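Local coordinates for neurogenic locus protein delta (Drosophila melanogaster, PDB 7ALK) that acts as a ligand for the Notch receptor and is required for correct separation of neural and epidermal lineages, this piece holding its N-terminal C2-like, DSL and first EGF-like domains, at residues R176-S188 against C195-P207. Numbering follows the deposited sequence.
Sequences RPRDDSFGHSTCS and CLTGWQGDYCHIP
The imidazole of His184 lies flat on the indole of Trp199 in an offset stack, its centroid 3.8 Å from that of the Trp199 six-membered ring and the planes 5° apart. A chi1 of -66°, with CG of His184 anti to the carbonyl carbon, lays the imidazole on the indole. CB itself lies over the five-membered ring of Trp199, a CH-pi contact of 3.4 Å to its centroid. Beside the stack, Leu196 CD1 packs against His184 CB at 3.8 Å, and its CD2 meets Thr186 CG2 at a looser 4.2 Å. Replacing Trp199, an alanine would probably strip the imidazole of its stacking partner and His184 CB of the surface beneath it, leaving the ring freer to turn. This is the disulfide-rich DSL domain: the hairpin 178-187 pairs with strand 193-195, and the Cys195-Cys204 disulfide ties the end of that strand to the loop between strands 199-200 and 206-207. Among backbone bonds, Leu196 N to His184 O is nearly straight at 3.1 Å, whereas His184 N to Cys204 O is weak. Ser185 and Cys195 form an antiparallel non-hydrogen-bonded pair, with Ser185 CB 3.6 Å from Cys195 CA. Gly183, closing the type I turn from Asp180, lies beside the backbone of Tyr203 and Cys204.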
loop_
_atom_site.group_PDB
_atom_site.type_symbol
_atom_site.label_atom_id
_atom_site.label_comp_id
_atom_site.label_asym_id
_atom_site.label_seq_id
_atom_site.Cartn_x
_atom_site.Cartn_y
_atom_site.Cartn_z
ATOM N N ARG A 176 -13.991 14.355 2.977
ATOM C CA ARG A 176 -13.573 14.440 4.366
ATOM C C ARG A 176 -14.799 14.681 5.237
ATOM O O ARG A 176 -15.592 15.596 4.951
ATOM C CB ARG A 176 -12.545 15.558 4.587
ATOM C CG ARG A 176 -11.893 15.512 5.963
ATOM C CD ARG A 176 -11.162 16.803 6.311
ATOM N NE ARG A 176 -10.079 17.112 5.385
ATOM C CZ ARG A 176 -10.171 17.982 4.387
ATOM N NH1 ARG A 176 -11.294 18.637 4.143
ATOM N NH2 ARG A 176 -9.109 18.201 3.618
ATOM N N PRO A 177 -15.003 13.888 6.286
ATOM C CA PRO A 177 -16.082 14.189 7.231
ATOM C C PRO A 177 -15.825 15.511 7.934
ATOM O O PRO A 177 -14.685 15.964 8.062
ATOM C CB PRO A 177 -16.039 13.012 8.213
ATOM C CG PRO A 177 -15.307 11.926 7.487
ATOM C CD PRO A 177 -14.318 12.626 6.610
ATOM N N ARG A 178 -16.908 16.138 8.387
ATOM C CA ARG A 178 -16.808 17.429 9.050
ATOM C C ARG A 178 -17.914 17.538 10.087
ATOM O O ARG A 178 -19.006 16.988 9.908
ATOM C CB ARG A 178 -16.893 18.584 8.043
ATOM C CG ARG A 178 -16.538 19.944 8.622
ATOM C CD ARG A 178 -16.755 21.060 7.615
ATOM N NE ARG A 178 -15.524 21.413 6.916
ATOM C CZ ARG A 178 -14.707 22.392 7.281
ATOM N NH1 ARG A 178 -14.940 23.124 8.359
ATOM N NH2 ARG A 178 -13.625 22.641 6.549
ATOM N N ASP A 179 -17.620 18.241 11.176
ATOM C CA ASP A 179 -18.579 18.437 12.252
ATOM C C ASP A 179 -18.275 19.783 12.911
ATOM O O ASP A 179 -17.882 19.877 14.074
ATOM C CB ASP A 179 -18.528 17.271 13.237
ATOM C CG ASP A 179 -19.592 17.364 14.320
ATOM O OD1 ASP A 179 -20.397 18.319 14.307
ATOM O OD2 ASP A 179 -19.623 16.463 15.189
ATOM N N ASP A 180 -18.444 20.860 12.153
ATOM C CA ASP A 180 -18.299 22.216 12.674
ATOM C C ASP A 180 -19.284 23.112 11.927
ATOM O O ASP A 180 -20.215 22.624 11.280
ATOM C CB ASP A 180 -16.839 22.694 12.554
ATOM C CG ASP A 180 -16.275 22.516 11.162
ATOM O OD1 ASP A 180 -16.798 23.140 10.218
ATOM O OD2 ASP A 180 -15.296 21.753 11.010
ATOM N N SER A 181 -19.078 24.430 12.014
ATOM C CA SER A 181 -20.013 25.376 11.412
ATOM C C SER A 181 -20.050 25.285 9.892
ATOM O O SER A 181 -21.001 25.783 9.278
ATOM C CB SER A 181 -19.665 26.803 11.838
ATOM O OG SER A 181 -20.359 27.755 11.053
ATOM N N PHE A 182 -19.047 24.669 9.270
ATOM C CA PHE A 182 -18.992 24.534 7.821
ATOM C C PHE A 182 -19.505 23.185 7.331
ATOM O O PHE A 182 -19.306 22.850 6.160
ATOM C CB PHE A 182 -17.563 24.756 7.320
ATOM C CG PHE A 182 -17.235 26.193 7.033
ATOM C CD1 PHE A 182 -17.619 26.779 5.839
ATOM C CD2 PHE A 182 -16.539 26.957 7.955
ATOM C CE1 PHE A 182 -17.317 28.101 5.569
ATOM C CE2 PHE A 182 -16.235 28.279 7.691
ATOM C CZ PHE A 182 -16.626 28.851 6.497
ATOM N N GLY A 183 -20.145 22.410 8.185
ATOM C CA GLY A 183 -20.720 21.143 7.776
ATOM C C GLY A 183 -20.796 20.143 8.915
ATOM O O GLY A 183 -20.011 20.155 9.858
ATOM N N HIS A 184 -21.776 19.244 8.818
ATOM C CA HIS A 184 -21.973 18.164 9.786
ATOM C C HIS A 184 -22.335 16.920 8.981
ATOM O O HIS A 184 -23.506 16.719 8.646
ATOM C CB HIS A 184 -23.063 18.510 10.794
ATOM C CG HIS A 184 -22.720 19.659 11.691
ATOM N ND1 HIS A 184 -22.214 19.491 12.961
ATOM C CD2 HIS A 184 -22.807 20.995 11.495
ATOM C CE1 HIS A 184 -22.009 20.673 13.512
ATOM N NE2 HIS A 184 -22.359 21.603 12.642
ATOM N N SER A 185 -21.340 16.092 8.671
ATOM C CA SER A 185 -21.574 14.997 7.739
ATOM C C SER A 185 -20.429 13.998 7.801
ATOM O O SER A 185 -19.347 14.291 8.319
ATOM C CB SER A 185 -21.734 15.520 6.310
ATOM O OG SER A 185 -20.621 16.318 5.943
ATOM N N THR A 186 -20.692 12.812 7.259
ATOM C CA THR A 186 -19.702 11.770 7.023
ATOM C C THR A 186 -19.665 11.463 5.524
ATOM O O THR A 186 -20.288 12.156 4.713
ATOM C CB THR A 186 -20.016 10.517 7.847
ATOM O OG1 THR A 186 -21.074 9.781 7.219
ATOM C CG2 THR A 186 -20.436 10.893 9.261
ATOM N N CYS A 187 -18.932 10.415 5.155
ATOM C CA CYS A 187 -18.817 9.992 3.767
ATOM C C CYS A 187 -19.258 8.543 3.610
ATOM O O CYS A 187 -19.139 7.733 4.535
ATOM C CB CYS A 187 -17.381 10.147 3.243
ATOM S SG CYS A 187 -16.693 11.812 3.377
ATOM N N SER A 188 -19.768 8.227 2.421
ATOM C CA SER A 188 -20.187 6.870 2.096
ATOM C C SER A 188 -18.998 6.044 1.621
ATOM O O SER A 188 -17.850 6.348 1.963
ATOM C CB SER A 188 -21.282 6.889 1.028
ATOM O OG SER A 188 -20.818 7.503 -0.162
ATOM N N CYS A 195 -25.004 13.139 5.372
ATOM C CA CYS A 195 -25.074 14.123 6.438
ATOM C C CYS A 195 -25.627 13.520 7.720
ATOM O O CYS A 195 -26.363 12.529 7.703
ATOM C CB CYS A 195 -25.937 15.304 6.008
ATOM S SG CYS A 195 -25.326 16.108 4.526
ATOM N N LEU A 196 -25.260 14.135 8.839
ATOM C CA LEU A 196 -25.755 13.703 10.135
ATOM C C LEU A 196 -27.248 13.995 10.255
ATOM O O LEU A 196 -27.812 14.815 9.526
ATOM C CB LEU A 196 -24.986 14.401 11.258
ATOM C CG LEU A 196 -23.496 14.067 11.348
ATOM C CD1 LEU A 196 -22.795 14.996 12.324
ATOM C CD2 LEU A 196 -23.295 12.612 11.746
ATOM N N THR A 197 -27.889 13.300 11.192
ATOM C CA THR A 197 -29.316 13.484 11.414
ATOM C C THR A 197 -29.607 14.916 11.845
ATOM O O THR A 197 -29.012 15.424 12.799
ATOM C CB THR A 197 -29.817 12.501 12.472
ATOM O OG1 THR A 197 -29.706 11.163 11.971
ATOM C CG2 THR A 197 -31.270 12.788 12.826
ATOM N N GLY A 198 -30.516 15.569 11.126
ATOM C CA GLY A 198 -30.886 16.934 11.432
ATOM C C GLY A 198 -30.116 17.999 10.688
ATOM O O GLY A 198 -30.125 19.159 11.116
ATOM N N TRP A 199 -29.448 17.651 9.591
ATOM C CA TRP A 199 -28.688 18.612 8.807
ATOM C C TRP A 199 -29.104 18.524 7.345
ATOM O O TRP A 199 -29.604 17.497 6.879
ATOM C CB TRP A 199 -27.179 18.389 8.959
ATOM C CG TRP A 199 -26.709 18.611 10.361
ATOM C CD1 TRP A 199 -26.458 17.658 11.303
ATOM C CD2 TRP A 199 -26.457 19.874 10.989
ATOM N NE1 TRP A 199 -26.053 18.248 12.477
ATOM C CE2 TRP A 199 -26.045 19.608 12.310
ATOM C CE3 TRP A 199 -26.534 21.202 10.560
ATOM C CZ2 TRP A 199 -25.712 20.621 13.206
ATOM C CZ3 TRP A 199 -26.202 22.206 11.451
ATOM C CH2 TRP A 199 -25.797 21.911 12.757
ATOM N N GLN A 200 -28.887 19.623 6.625
ATOM C CA GLN A 200 -29.422 19.767 5.280
ATOM C C GLN A 200 -28.624 20.829 4.537
ATOM O O GLN A 200 -28.042 21.726 5.152
ATOM C CB GLN A 200 -30.907 20.144 5.325
ATOM C CG GLN A 200 -31.749 19.589 4.194
ATOM C CD GLN A 200 -33.232 19.775 4.445
ATOM O OE1 GLN A 200 -33.633 20.537 5.327
ATOM N NE2 GLN A 200 -34.057 19.078 3.674
ATOM N N GLY A 201 -28.609 20.718 3.215
ATOM C CA GLY A 201 -27.939 21.671 2.355
ATOM C C GLY A 201 -26.872 21.008 1.508
ATOM O O GLY A 201 -26.769 19.780 1.427
ATOM N N ASP A 202 -26.062 21.850 0.861
ATOM C CA ASP A 202 -24.969 21.348 0.035
ATOM C C ASP A 202 -23.884 20.716 0.897
ATOM O O ASP A 202 -23.555 19.534 0.742
ATOM C CB ASP A 202 -24.394 22.481 -0.817
ATOM C CG ASP A 202 -25.439 23.137 -1.696
ATOM O OD1 ASP A 202 -26.634 22.801 -1.555
ATOM O OD2 ASP A 202 -25.067 23.990 -2.530
ATOM N N TYR A 203 -23.311 21.495 1.811
ATOM C CA TYR A 203 -22.367 20.989 2.797
ATOM C C TYR A 203 -23.050 20.585 4.095
ATOM O O TYR A 203 -22.365 20.192 5.045
ATOM C CB TYR A 203 -21.291 22.040 3.085
ATOM C CG TYR A 203 -20.386 22.320 1.907
ATOM C CD1 TYR A 203 -20.732 23.265 0.952
ATOM C CD2 TYR A 203 -19.185 21.642 1.753
ATOM C CE1 TYR A 203 -19.909 23.527 -0.126
ATOM C CE2 TYR A 203 -18.355 21.897 0.676
ATOM C CZ TYR A 203 -18.722 22.842 -0.260
ATOM O OH TYR A 203 -17.900 23.100 -1.331
ATOM N N CYS A 204 -24.381 20.671 4.146
ATOM C CA CYS A 204 -25.166 20.372 5.344
ATOM C C CYS A 204 -24.724 21.236 6.523
ATOM O O CYS A 204 -24.375 20.747 7.599
ATOM C CB CYS A 204 -25.114 18.883 5.679
ATOM S SG CYS A 204 -26.199 17.930 4.603
ATOM N N HIS A 205 -24.744 22.544 6.295
ATOM C CA HIS A 205 -24.487 23.550 7.310
ATOM C C HIS A 205 -25.768 24.110 7.908
ATOM O O HIS A 205 -25.703 25.008 8.754
ATOM C CB HIS A 205 -23.659 24.687 6.707
ATOM C CG HIS A 205 -24.220 25.225 5.427
ATOM N ND1 HIS A 205 -24.223 24.499 4.254
ATOM C CD2 HIS A 205 -24.808 26.409 5.137
ATOM C CE1 HIS A 205 -24.783 25.217 3.297
ATOM N NE2 HIS A 205 -25.147 26.380 3.806
ATOM N N ILE A 206 -26.920 23.604 7.492
ATOM C CA ILE A 206 -28.225 24.110 7.908
ATOM C C ILE A 206 -28.872 23.066 8.808
ATOM O O ILE A 206 -28.915 21.889 8.436
ATOM C CB ILE A 206 -29.128 24.414 6.698
ATOM C CG1 ILE A 206 -28.418 25.357 5.724
ATOM C CG2 ILE A 206 -30.453 25.007 7.156
ATOM C CD1 ILE A 206 -29.161 25.566 4.423
ATOM N N PRO A 207 -29.373 23.441 9.980
ATOM C CA PRO A 207 -30.053 22.472 10.844
ATOM C C PRO A 207 -31.484 22.226 10.381
ATOM O O PRO A 207 -32.028 22.928 9.529
ATOM C CB PRO A 207 -30.028 23.141 12.226
ATOM C CG PRO A 207 -29.133 24.354 12.081
ATOM C CD PRO A 207 -29.208 24.741 10.644
#